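Local coordinates for thylakoid lumenal 15 kDa protein 1, chloroplastic (Arabidopsis thaliana, PDB 3N90), which is of unknown function but forms, in its lumenal part, a right-handed quadrilateral beta helix of pentapeptide repeats, at residues A[20-25]-A[40-45]; A[60-65]-A[80-85]; A[106-111]-A[138-143]. The protein carries 2 engineered substitutions. One frame throughout, in Å; residues are numbered along the deposited sequence.

Following the chain from the N terminus, contact 1 comes first: after one full circuit of the beta helix, residues 40-45 settle beside 20-25. Contact 2 closes a circuit of the same length, with 80-85 beside 60-65. The two are in series, neither nested nor crossed, and residues 40-45 and 60-65 touch directly, probably with hydrogen bonds from Phe43 N to Asp62 O and from Gly45 N to Ser64 O. Contact 3 closes a longer loop that includes helix 116-125, bringing 138-143 back against the coil at 106-111. It touches contact 2 through Ala107 and Leu83, whereas contact 1 lies on the opposite side of the chain's centre, its nearest atoms about 12 Å from those of contact 3.

Contact 1. Residues A[20-25]-A[40-45]; sequences GKDFSG and QANFKG
Asp22 OD1, lying beside the amide of Asn42, is gripped by two donors from its own turn: Ser24 N at 2.8 Å and Ser24 OG, which takes the syn lone pair. The carboxylate reaches forward to them because CG is anti to the backbone N (chi1 -168°), and the result is an Asx turn. Asn42 repeats it one circuit later, its OD1 accepting from Lys44 N at 3.0 Å. The two side chains point the same way, carboxylate and amide planes 28° apart, without bonding to each other. Backbone groups do the joining: Asn42 N gives to Lys21 O at 2.9 Å, Phe23 N to Asn42 O at 2.7 Å, and Gly25 N to Lys44 O. On the buried side Phe23 and Phe43 run nearly parallel but slid apart, centroids 5.2 Å from each other, while Phe33 meets both edge-to-face. With an alanine in place of Asp22, Ser24 N and OG would probably lose their shared acceptor and the hydroxyl would be freer to turn. Positive phi at Gly25 and Gly45 suits glycine. The chemistry thus divides by side: aromatic rings fill the interior, small polar groups fix each turn, and main-chain bonds tie the coils.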
ATOM      1  N   GLY A  20     -12.076   4.127  -8.338  1.00 18.10           N
ATOM      2  CA  GLY A  20     -11.860   5.436  -8.938  1.00 19.24           C
ATOM      3  C   GLY A  20     -12.062   6.591  -7.982  1.00 19.47           C
ATOM      4  O   GLY A  20     -12.117   7.741  -8.429  1.00 20.54           O
ATOM      5  N   LYS A  21     -12.160   6.320  -6.674  1.00 17.86           N
ATOM      6  CA  LYS A  21     -12.412   7.395  -5.722  1.00 17.87           C
ATOM      7  C   LYS A  21     -11.126   8.117  -5.330  1.00 18.48           C
ATOM      8  O   LYS A  21     -10.025   7.517  -5.318  1.00 17.51           O
ATOM      9  CB  LYS A  21     -13.199   6.931  -4.498  1.00 18.60           C
ATOM     10  CG  LYS A  21     -14.573   6.295  -4.793  1.00 19.92           C
ATOM     11  CD  LYS A  21     -15.408   7.159  -5.731  1.00 24.65           C
ATOM     12  CE  LYS A  21     -16.899   6.914  -5.587  1.00 27.38           C
ATOM     13  NZ  LYS A  21     -17.627   8.104  -6.164  1.00 29.59           N
ATOM     14  N   ASP A  22     -11.254   9.415  -5.047  1.00 18.44           N
ATOM     15  CA  ASP A  22     -10.069  10.224  -4.770  1.00 18.93           C
ATOM     16  C   ASP A  22      -9.894  10.500  -3.284  1.00 17.83           C
ATOM     17  O   ASP A  22     -10.629  11.269  -2.681  1.00 17.85           O
ATOM     18  CB  ASP A  22     -10.068  11.518  -5.619  1.00 20.04           C
ATOM     19  CG  ASP A  22      -8.728  12.250  -5.585  1.00 23.45           C
ATOM     20  OD1 ASP A  22      -7.934  12.039  -4.641  1.00 22.40           O
ATOM     21  OD2 ASP A  22      -8.462  13.054  -6.518  1.00 27.80           O
ATOM     22  N   PHE A  23      -8.917   9.812  -2.685  1.00 16.89           N
ATOM     23  CA  PHE A  23      -8.565   9.993  -1.296  1.00 15.76           C
ATOM     24  C   PHE A  23      -7.190  10.683  -1.137  1.00 16.24           C
ATOM     25  O   PHE A  23      -6.609  10.643  -0.059  1.00 14.73           O
ATOM     26  CB  PHE A  23      -8.490   8.629  -0.602  1.00 15.59           C
ATOM     27  CG  PHE A  23      -9.827   7.945  -0.416  1.00 14.28           C
ATOM     28  CD1 PHE A  23     -10.664   8.294   0.653  1.00 13.98           C
ATOM     29  CD2 PHE A  23     -10.263   6.961  -1.318  1.00 13.55           C
ATOM     30  CE1 PHE A  23     -11.923   7.651   0.846  1.00 14.72           C
ATOM     31  CE2 PHE A  23     -11.510   6.339  -1.149  1.00 14.35           C
ATOM     32  CZ  PHE A  23     -12.331   6.672  -0.046  1.00 14.68           C
ATOM     33  N   SER A  24      -6.689  11.295  -2.201  1.00 16.59           N
ATOM     34  CA  SER A  24      -5.311  11.821  -2.205  1.00 17.19           C
ATOM     35  C   SER A  24      -5.120  12.854  -1.089  1.00 18.30           C
ATOM     36  O   SER A  24      -5.994  13.696  -0.852  1.00 18.27           O
ATOM     37  CB  SER A  24      -4.962  12.402  -3.579  1.00 18.14           C
ATOM     38  OG  SER A  24      -5.921  13.384  -3.926  1.00 19.39           O
ATOM     39  N   GLY A  25      -4.008  12.747  -0.370  1.00 18.96           N
ATOM     40  CA  GLY A  25      -3.654  13.674   0.733  1.00 19.48           C
ATOM     41  C   GLY A  25      -4.470  13.610   2.017  1.00 19.97           C
ATOM     42  O   GLY A  25      -4.245  14.403   2.966  1.00 21.12           O
ATOM     43  N   GLN A  40      -8.185   1.634  -9.296  1.00 15.38           N
ATOM     44  CA  GLN A  40      -7.857   2.998  -9.734  1.00 17.10           C
ATOM     45  C   GLN A  40      -8.079   4.098  -8.698  1.00 16.67           C
ATOM     46  O   GLN A  40      -8.204   5.269  -9.063  1.00 17.52           O
ATOM     47  CB  GLN A  40      -8.664   3.355 -10.993  1.00 18.05           C
ATOM     48  CG  GLN A  40      -8.411   2.472 -12.176  1.00 20.17           C
ATOM     49  CD  GLN A  40      -9.246   1.193 -12.218  1.00 25.04           C
ATOM     50  OE1 GLN A  40     -10.467   1.198 -11.982  1.00 25.02           O
ATOM     51  NE2 GLN A  40      -8.588   0.089 -12.554  1.00 24.71           N
ATOM     52  N   ALA A  41      -8.163   3.743  -7.413  1.00 15.81           N
ATOM     53  CA  ALA A  41      -8.394   4.740  -6.377  1.00 14.88           C
ATOM     54  C   ALA A  41      -7.132   5.563  -6.242  1.00 14.19           C
ATOM     55  O   ALA A  41      -6.044   5.062  -6.498  1.00 14.22           O
ATOM     56  CB  ALA A  41      -8.743   4.105  -5.035  1.00 15.29           C
ATOM     57  N   ASN A  42      -7.292   6.809  -5.816  1.00 14.75           N
ATOM     58  CA  ASN A  42      -6.177   7.719  -5.609  1.00 14.42           C
ATOM     59  C   ASN A  42      -5.891   7.934  -4.126  1.00 13.98           C
ATOM     60  O   ASN A  42      -6.666   8.588  -3.417  1.00 13.68           O
ATOM     61  CB  ASN A  42      -6.499   9.070  -6.261  1.00 15.90           C
ATOM     62  CG  ASN A  42      -5.287   9.998  -6.343  1.00 17.15           C
ATOM     63  OD1 ASN A  42      -4.208   9.691  -5.847  1.00 15.41           O
ATOM     64  ND2 ASN A  42      -5.490  11.159  -6.973  1.00 19.27           N
ATOM     65  N   PHE A  43      -4.803   7.332  -3.639  1.00 13.01           N
ATOM     66  CA  PHE A  43      -4.328   7.576  -2.264  1.00 13.09           C
ATOM     67  C   PHE A  43      -2.995   8.321  -2.245  1.00 13.32           C
ATOM     68  O   PHE A  43      -2.250   8.199  -1.292  1.00 12.88           O
ATOM     69  CB  PHE A  43      -4.131   6.262  -1.475  1.00 12.85           C
ATOM     70  CG  PHE A  43      -5.427   5.504  -1.179  1.00 10.77           C
ATOM     71  CD1 PHE A  43      -6.221   5.863  -0.089  1.00 10.31           C
ATOM     72  CD2 PHE A  43      -5.843   4.461  -1.996  1.00 12.38           C
ATOM     73  CE1 PHE A  43      -7.394   5.185   0.228  1.00  9.79           C
ATOM     74  CE2 PHE A  43      -7.055   3.766  -1.705  1.00 13.17           C
ATOM     75  CZ  PHE A  43      -7.824   4.149  -0.584  1.00 12.64           C
ATOM     76  N   LYS A  44      -2.681   9.066  -3.300  1.00 13.84           N
ATOM     77  CA  LYS A  44      -1.346   9.688  -3.362  1.00 14.77           C
ATOM     78  C   LYS A  44      -1.117  10.586  -2.154  1.00 14.86           C
ATOM     79  O   LYS A  44      -1.958  11.431  -1.854  1.00 15.77           O
ATOM     80  CB  LYS A  44      -1.174  10.481  -4.664  1.00 15.86           C
ATOM     81  CG  LYS A  44       0.184  11.191  -4.764  1.00 17.57           C
ATOM     82  CD  LYS A  44       0.433  11.666  -6.190  1.00 21.29           C
ATOM     83  CE  LYS A  44       1.880  12.110  -6.341  1.00 26.07           C
ATOM     84  NZ  LYS A  44       2.198  12.426  -7.748  1.00 29.40           N
ATOM     85  N   GLY A  45      -0.024  10.362  -1.429  1.00 15.17           N
ATOM     86  CA  GLY A  45       0.303  11.141  -0.219  1.00 14.83           C
ATOM     87  C   GLY A  45      -0.672  11.047   0.929  1.00 15.56           C
ATOM     88  O   GLY A  45      -0.640  11.881   1.853  1.00 16.23           O
TER

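Contact 2. Residues A[60-65]-A[80-85]; sequences GADLSE and KVNLTN
Asp62 and Asn82 form a single beta bridge between successive coils of the right-handed quadrilateral beta helix, each in the place just before the inward-pointing central residue of a pentapeptide repeat. The segments run in the same direction, and three main-chain bonds join them: Asn82 N to Ala61 O at 3.0 Å, Leu63 N to Asn82 O at 2.8 Å, and Glu65 N to Thr84 O at 2.8 Å. A CA-H...O contact from Gly60 CA to Lys80 O adds to them where positive phi favours glycine. Asp and Asn suit their place because their short side chains place an acceptor oxygen within reach of the backbone N two residues on. Asp62 OD1 accepts from Ser64 N and, at 2.7 Å, from Ser64 OG; Asn82 OD1 does the same for Thr84 N and Thr84 OG1, the hydroxyl arriving on a lone pair at 2.8 Å. Both are Asx turns, and the carboxylate and amide planes lie side by side, 4° from parallel. Inside, Leu63 and Leu83 lie side by side, with Leu83 CD2 3.6 Å from Leu63 CB, one leucine methyl resting against the stem of the other. Val81 presents CG1, anti to its own backbone N (chi1 168°), loosely to Leu63 CD1; CG1 also rests 3.4 Å from Ala61 O, and the other methyl, CG2, faces the small Ala61 CB more loosely. At the corner Glu65 bends at chi2, bringing OE1 against Asn85 CB. The polar end of Asn85 is held from beyond the coils, its OD1 accepting from Ala131 N. No helix lies between the segments: the coil of Phe43 packs on Leu63, that of Phe99 on Leu83, and Ala131 belongs to the loop between helices 116-125 and 137-140.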
ATOM      1  N   GLY A  60      -4.354  -1.122  -9.836  1.00 12.26           N
ATOM      2  CA  GLY A  60      -4.185   0.198 -10.485  1.00 13.97           C
ATOM      3  C   GLY A  60      -4.264   1.449  -9.623  1.00 13.88           C
ATOM      4  O   GLY A  60      -4.270   2.588 -10.147  1.00 13.86           O
ATOM      5  N   ALA A  61      -4.341   1.247  -8.302  1.00 13.33           N
ATOM      6  CA  ALA A  61      -4.443   2.369  -7.377  1.00 13.42           C
ATOM      7  C   ALA A  61      -3.126   3.145  -7.342  1.00 13.83           C
ATOM      8  O   ALA A  61      -2.063   2.574  -7.618  1.00 16.07           O
ATOM      9  CB  ALA A  61      -4.810   1.885  -5.991  1.00 13.18           C
ATOM     10  N   ASP A  62      -3.207   4.421  -6.990  1.00 14.41           N
ATOM     11  CA  ASP A  62      -2.024   5.247  -6.700  1.00 15.44           C
ATOM     12  C   ASP A  62      -1.778   5.367  -5.191  1.00 15.34           C
ATOM     13  O   ASP A  62      -2.498   6.071  -4.481  1.00 15.41           O
ATOM     14  CB  ASP A  62      -2.173   6.623  -7.346  1.00 15.69           C
ATOM     15  CG  ASP A  62      -0.851   7.407  -7.383  1.00 18.17           C
ATOM     16  OD1 ASP A  62       0.145   6.937  -6.782  1.00 17.74           O
ATOM     17  OD2 ASP A  62      -0.838   8.510  -7.989  1.00 21.65           O
ATOM     18  N   LEU A  63      -0.802   4.625  -4.685  1.00 14.55           N
ATOM     19  CA  LEU A  63      -0.388   4.796  -3.294  1.00 14.11           C
ATOM     20  C   LEU A  63       0.991   5.529  -3.171  1.00 14.09           C
ATOM     21  O   LEU A  63       1.685   5.440  -2.142  1.00 15.41           O
ATOM     22  CB  LEU A  63      -0.392   3.447  -2.592  1.00 14.94           C
ATOM     23  CG  LEU A  63      -1.740   2.912  -2.062  1.00 13.79           C
ATOM     24  CD1 LEU A  63      -1.432   1.495  -1.644  1.00 16.95           C
ATOM     25  CD2 LEU A  63      -2.195   3.648  -0.823  1.00 18.93           C
ATOM     26  N   SER A  64       1.388   6.208  -4.239  1.00 14.82           N
ATOM     27  CA  SER A  64       2.702   6.884  -4.253  1.00 16.07           C
ATOM     28  C   SER A  64       2.787   7.901  -3.115  1.00 16.21           C
ATOM     29  O   SER A  64       1.790   8.550  -2.792  1.00 17.07           O
ATOM     30  CB  SER A  64       3.027   7.496  -5.623  1.00 16.46           C
ATOM     31  OG  SER A  64       2.153   8.542  -5.966  1.00 20.29           O
ATOM     32  N   GLU A  65       3.941   7.945  -2.456  1.00 16.60           N
ATOM     33  CA  GLU A  65       4.212   8.851  -1.328  1.00 18.31           C
ATOM     34  C   GLU A  65       3.258   8.708  -0.126  1.00 17.97           C
ATOM     35  O   GLU A  65       3.202   9.574   0.766  1.00 18.22           O
ATOM     36  CB  GLU A  65       4.315  10.313  -1.837  1.00 18.88           C
ATOM     37  CG  GLU A  65       5.729  10.699  -2.405  1.00 25.43           C
ATOM     38  CD  GLU A  65       6.781  11.121  -1.332  1.00 31.44           C
ATOM     39  OE1 GLU A  65       7.068  10.363  -0.367  1.00 37.02           O
ATOM     40  OE2 GLU A  65       7.368  12.222  -1.475  1.00 37.41           O
ATOM     41  N   LYS A  80      -0.402  -3.804 -10.253  1.00 17.55           N
ATOM     42  CA  LYS A  80      -0.335  -2.552 -11.036  1.00 19.08           C
ATOM     43  C   LYS A  80      -0.581  -1.269 -10.217  1.00 17.56           C
ATOM     44  O   LYS A  80      -1.105  -0.269 -10.717  1.00 18.68           O
ATOM     45  CB  LYS A  80      -1.268  -2.629 -12.249  1.00 18.91           C
ATOM     46  CG  LYS A  80      -0.887  -3.688 -13.270  1.00 21.96           C
ATOM     47  CD  LYS A  80      -1.839  -3.641 -14.493  1.00 22.08           C
ATOM     48  CE  LYS A  80      -1.701  -4.899 -15.347  1.00 27.88           C
ATOM     49  NZ  LYS A  80      -0.467  -4.820 -16.208  1.00 31.24           N
ATOM     50  N   VAL A  81      -0.146  -1.313  -8.969  1.00 16.43           N
ATOM     51  CA  VAL A  81      -0.330  -0.223  -8.033  1.00 16.34           C
ATOM     52  C   VAL A  81       0.949   0.583  -8.039  1.00 16.67           C
ATOM     53  O   VAL A  81       2.030   0.015  -8.102  1.00 17.35           O
ATOM     54  CB  VAL A  81      -0.560  -0.773  -6.601  1.00 15.14           C
ATOM     55  CG1 VAL A  81      -0.466   0.335  -5.545  1.00 14.31           C
ATOM     56  CG2 VAL A  81      -1.922  -1.507  -6.499  1.00 15.90           C
ATOM     57  N   ASN A  82       0.820   1.903  -7.957  1.00 16.31           N
ATOM     58  CA  ASN A  82       1.981   2.747  -7.835  1.00 16.84           C
ATOM     59  C   ASN A  82       2.341   2.900  -6.365  1.00 16.19           C
ATOM     60  O   ASN A  82       1.564   3.457  -5.571  1.00 16.74           O
ATOM     61  CB  ASN A  82       1.722   4.090  -8.501  1.00 17.52           C
ATOM     62  CG  ASN A  82       2.985   4.914  -8.658  1.00 18.73           C
ATOM     63  OD1 ASN A  82       4.032   4.587  -8.100  1.00 18.52           O
ATOM     64  ND2 ASN A  82       2.883   5.997  -9.424  1.00 22.22           N
ATOM     65  N   LEU A  83       3.487   2.331  -5.989  1.00 15.54           N
ATOM     66  CA  LEU A  83       3.985   2.460  -4.631  1.00 15.25           C
ATOM     67  C   LEU A  83       5.301   3.276  -4.522  1.00 15.99           C
ATOM     68  O   LEU A  83       6.015   3.173  -3.523  1.00 15.74           O
ATOM     69  CB  LEU A  83       4.151   1.098  -3.945  1.00 15.94           C
ATOM     70  CG  LEU A  83       2.881   0.326  -3.494  1.00 15.73           C
ATOM     71  CD1 LEU A  83       3.312  -1.119  -3.193  1.00 17.91           C
ATOM     72  CD2 LEU A  83       2.234   0.943  -2.308  1.00 17.36           C
ATOM     73  N   THR A  84       5.559   4.092  -5.533  1.00 17.70           N
ATOM     74  CA  THR A  84       6.753   4.942  -5.557  1.00 18.90           C
ATOM     75  C   THR A  84       6.792   5.787  -4.289  1.00 18.92           C
ATOM     76  O   THR A  84       5.811   6.495  -3.966  1.00 17.88           O
ATOM     77  CB  THR A  84       6.756   5.881  -6.773  1.00 18.69           C
ATOM     78  OG1 THR A  84       6.752   5.127  -7.984  1.00 21.21           O
ATOM     79  CG2 THR A  84       8.004   6.798  -6.746  1.00 20.93           C
ATOM     80  N   ASN A  85       7.904   5.673  -3.561  1.00 19.76           N
ATOM     81  CA  ASN A  85       8.165   6.399  -2.326  1.00 19.74           C
ATOM     82  C   ASN A  85       7.203   6.133  -1.159  1.00 19.11           C
ATOM     83  O   ASN A  85       7.176   6.886  -0.182  1.00 19.46           O
ATOM     84  CB  ASN A  85       8.251   7.908  -2.608  1.00 19.66           C
ATOM     85  CG  ASN A  85       9.520   8.288  -3.360  1.00 22.75           C
ATOM     86  OD1 ASN A  85      10.612   7.886  -2.967  1.00 25.26           O
ATOM     87  ND2 ASN A  85       9.378   9.078  -4.414  1.00 28.27           N
TER

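Contact 3. Residues A[106-111]-A[138-143]; sequences GADFTD and RDTLLC
The backbones of Thr110 and Thr140 approach to 4.8 Å between CA atoms, where the end of the short helix 137-140 lies against the last coil segment, 106-111, and is itself finished by a Schellman motif, with Leu142 in positive phi and Cys143 N bonded to Arg138 O. The helix end packs over the coil of the beta helix. Phe109 N, which in the coils of contacts 1 and 2 would give to a carbonyl of the next circuit, gives instead to Thr140 OG1 at 3.0 Å, with an N-H...O angle of 156°. The hydroxyl stands between the backbone N and carbonyl carbon of its own residue (chi1 66°) and also bonds Thr137 O, so a threonine serves two backbone groups at once. Its methyl CG2 rests 3.2 Å from Asp108 OD1, the two side chains crossing at about a right angle, and near Thr110 OG1. Asp108 keeps the Asx turn of the repeat: OD1 accepts from Thr110 N and from Thr110 OG1, each at 3.0 Å, while OD2 is held by Thr133 OG1 and Asn135 ND2. Leu141 lies alongside Phe109, its CD2 3.6 Å from Phe109 CB and touching CG of the ring, which extends the hydrophobic interior toward Leu122 and Cys123 of helix 116-125. The disulfide from Cys143, just past the helix, to Cys123 ties this end of the chain to helix 116-125. A water sits where Gly25 N and Glu65 N meet a carbonyl in contacts 1 and 2, accepting from Asp111 N at 2.8 Å and donating to Thr140 O at 3.2 Å.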
ATOM      1  N   GLY A 106      11.601   3.094  -4.672  1.00 23.14           N
ATOM      2  CA  GLY A 106      11.716   3.910  -3.462  1.00 21.66           C
ATOM      3  C   GLY A 106      10.716   3.547  -2.378  1.00 21.16           C
ATOM      4  O   GLY A 106      10.613   4.226  -1.367  1.00 20.91           O
ATOM      5  N   ALA A 107       9.994   2.438  -2.543  1.00 20.22           N
ATOM      6  CA  ALA A 107       9.145   1.951  -1.450  1.00 19.72           C
ATOM      7  C   ALA A 107       9.954   1.450  -0.240  1.00 19.79           C
ATOM      8  O   ALA A 107      11.031   0.861  -0.388  1.00 21.11           O
ATOM      9  CB  ALA A 107       8.206   0.843  -1.962  1.00 19.15           C
ATOM     10  N   ASP A 108       9.445   1.638   0.957  1.00 19.32           N
ATOM     11  CA  ASP A 108      10.159   1.152   2.125  1.00 19.35           C
ATOM     12  C   ASP A 108       9.470  -0.043   2.798  1.00 18.69           C
ATOM     13  O   ASP A 108       8.427   0.091   3.433  1.00 17.05           O
ATOM     14  CB  ASP A 108      10.426   2.330   3.099  1.00 19.77           C
ATOM     15  CG  ASP A 108      11.405   1.987   4.196  1.00 22.58           C
ATOM     16  OD1 ASP A 108      11.417   0.831   4.664  1.00 20.35           O
ATOM     17  OD2 ASP A 108      12.138   2.914   4.628  1.00 25.82           O
ATOM     18  N   PHE A 109      10.085  -1.232   2.677  1.00 17.67           N
ATOM     19  CA  PHE A 109       9.529  -2.462   3.202  1.00 16.53           C
ATOM     20  C   PHE A 109      10.163  -2.950   4.538  1.00 18.14           C
ATOM     21  O   PHE A 109      10.117  -4.131   4.831  1.00 17.71           O
ATOM     22  CB  PHE A 109       9.626  -3.582   2.133  1.00 16.43           C
ATOM     23  CG  PHE A 109       8.711  -3.398   0.940  1.00 14.08           C
ATOM     24  CD1 PHE A 109       7.434  -3.955   0.963  1.00 16.21           C
ATOM     25  CD2 PHE A 109       9.142  -2.740  -0.210  1.00 14.25           C
ATOM     26  CE1 PHE A 109       6.564  -3.832  -0.151  1.00 15.84           C
ATOM     27  CE2 PHE A 109       8.303  -2.597  -1.329  1.00 14.28           C
ATOM     28  CZ  PHE A 109       6.997  -3.149  -1.301  1.00 16.60           C
ATOM     29  N   THR A 110      10.732  -2.043   5.341  1.00 19.13           N
ATOM     30  CA  THR A 110      11.235  -2.423   6.692  1.00 21.05           C
ATOM     31  C   THR A 110      10.310  -3.204   7.571  1.00 21.91           C
ATOM     32  O   THR A 110       9.147  -2.815   7.805  1.00 20.93           O
ATOM     33  CB  THR A 110      11.631  -1.184   7.519  1.00 21.06           C
ATOM     34  OG1 THR A 110      12.738  -0.561   6.905  1.00 21.80           O
ATOM     35  CG2 THR A 110      11.978  -1.576   8.973  1.00 23.36           C
ATOM     36  N   ASP A 111      10.839  -4.295   8.127  1.00 21.48           N
ATOM     37  CA  ASP A 111      10.100  -5.168   9.031  1.00 23.31           C
ATOM     38  C   ASP A 111       8.792  -5.652   8.427  1.00 22.74           C
ATOM     39  O   ASP A 111       7.887  -6.056   9.152  1.00 24.17           O
ATOM     40  CB  ASP A 111       9.780  -4.483  10.361  1.00 24.07           C
ATOM     41  CG  ASP A 111      10.930  -4.449  11.302  1.00 27.34           C
ATOM     42  OD1 ASP A 111      11.953  -5.140  11.071  1.00 30.52           O
ATOM     43  OD2 ASP A 111      10.784  -3.713  12.299  1.00 31.76           O
ATOM     44  N   ARG A 138      15.811  -2.070  -1.874  1.00 23.09           N
ATOM     45  CA  ARG A 138      16.479  -3.387  -1.881  1.00 23.12           C
ATOM     46  C   ARG A 138      17.004  -3.822  -0.528  1.00 23.14           C
ATOM     47  O   ARG A 138      17.000  -5.010  -0.232  1.00 22.87           O
ATOM     48  CB  ARG A 138      17.622  -3.385  -2.895  1.00 24.46           C
ATOM     49  CG  ARG A 138      17.182  -3.133  -4.328  1.00 24.59           C
ATOM     50  CD  ARG A 138      18.299  -3.398  -5.313  1.00 29.11           C
ATOM     51  NE  ARG A 138      18.698  -4.808  -5.379  1.00 31.53           N
ATOM     52  CZ  ARG A 138      17.975  -5.777  -5.949  1.00 34.10           C
ATOM     53  NH1 ARG A 138      16.787  -5.522  -6.485  1.00 32.33           N
ATOM     54  NH2 ARG A 138      18.428  -7.018  -5.972  1.00 32.95           N
ATOM     55  N   ASP A 139      17.480  -2.867   0.286  1.00 22.74           N
ATOM     56  CA  ASP A 139      17.942  -3.186   1.639  0.50 22.44           C
ATOM     57  C   ASP A 139      16.804  -3.501   2.574  1.00 22.61           C
ATOM     58  O   ASP A 139      16.892  -4.423   3.391  1.00 23.92           O
ATOM     59  CB  ASP A 139      18.792  -2.052   2.211  0.50 22.24           C
ATOM     60  CG  ASP A 139      20.102  -1.893   1.487  0.50 21.88           C
ATOM     61  OD1 ASP A 139      20.594  -2.906   0.941  0.50 21.49           O
ATOM     62  OD2 ASP A 139      20.638  -0.765   1.473  0.50 21.38           O
ATOM     63  N   THR A 140      15.711  -2.734   2.481  1.00 23.11           N
ATOM     64  CA  THR A 140      14.558  -2.995   3.325  1.00 23.78           C
ATOM     65  C   THR A 140      13.992  -4.357   3.002  1.00 21.93           C
ATOM     66  O   THR A 140      13.442  -5.016   3.873  1.00 23.21           O
ATOM     67  CB  THR A 140      13.468  -1.891   3.183  1.00 23.85           C
ATOM     68  OG1 THR A 140      12.913  -1.914   1.866  1.00 24.81           O
ATOM     69  CG2 THR A 140      14.090  -0.519   3.447  1.00 24.60           C
ATOM     70  N   LEU A 141      14.163  -4.771   1.745  1.00 21.39           N
ATOM     71  CA  LEU A 141      13.718  -6.084   1.270  1.00 20.38           C
ATOM     72  C   LEU A 141      14.774  -7.170   1.466  1.00 20.60           C
ATOM     73  O   LEU A 141      14.481  -8.351   1.308  1.00 19.66           O
ATOM     74  CB  LEU A 141      13.379  -6.014  -0.232  1.00 20.20           C
ATOM     75  CG  LEU A 141      12.057  -5.347  -0.618  1.00 18.36           C
ATOM     76  CD1 LEU A 141      11.910  -5.131  -2.093  1.00 16.11           C
ATOM     77  CD2 LEU A 141      10.869  -6.131  -0.060  1.00 16.37           C
ATOM     78  N   LEU A 142      16.000  -6.747   1.788  1.00 22.26           N
ATOM     79  CA  LEU A 142      17.111  -7.670   2.045  1.00 22.61           C
ATOM     80  C   LEU A 142      17.350  -8.543   0.826  1.00 23.39           C
ATOM     81  O   LEU A 142      17.435  -9.782   0.922  1.00 23.94           O
ATOM     82  CB  LEU A 142      16.846  -8.526   3.282  1.00 23.20           C
ATOM     83  CG  LEU A 142      16.710  -7.743   4.599  1.00 25.56           C
ATOM     84  CD1 LEU A 142      16.175  -8.654   5.687  1.00 26.47           C
ATOM     85  CD2 LEU A 142      18.069  -7.118   4.987  1.00 25.81           C
ATOM     86  N   CYS A 143      17.451  -7.886  -0.328  1.00 23.71           N
ATOM     87  CA  CYS A 143      17.605  -8.610  -1.579  1.00 24.95           C
ATOM     88  C   CYS A 143      18.941  -9.339  -1.670  1.00 27.07           C
ATOM     89  O   CYS A 143      18.972 -10.471  -2.136  1.00 27.19           O
ATOM     90  CB  CYS A 143      17.397  -7.693  -2.773  1.00 24.18           C
ATOM     91  SG  CYS A 143      15.688  -7.077  -2.841  1.00 20.86           S
TER
HETATM   92  O   HOH W   1      12.989  -5.702   6.959  1.00 34.08           O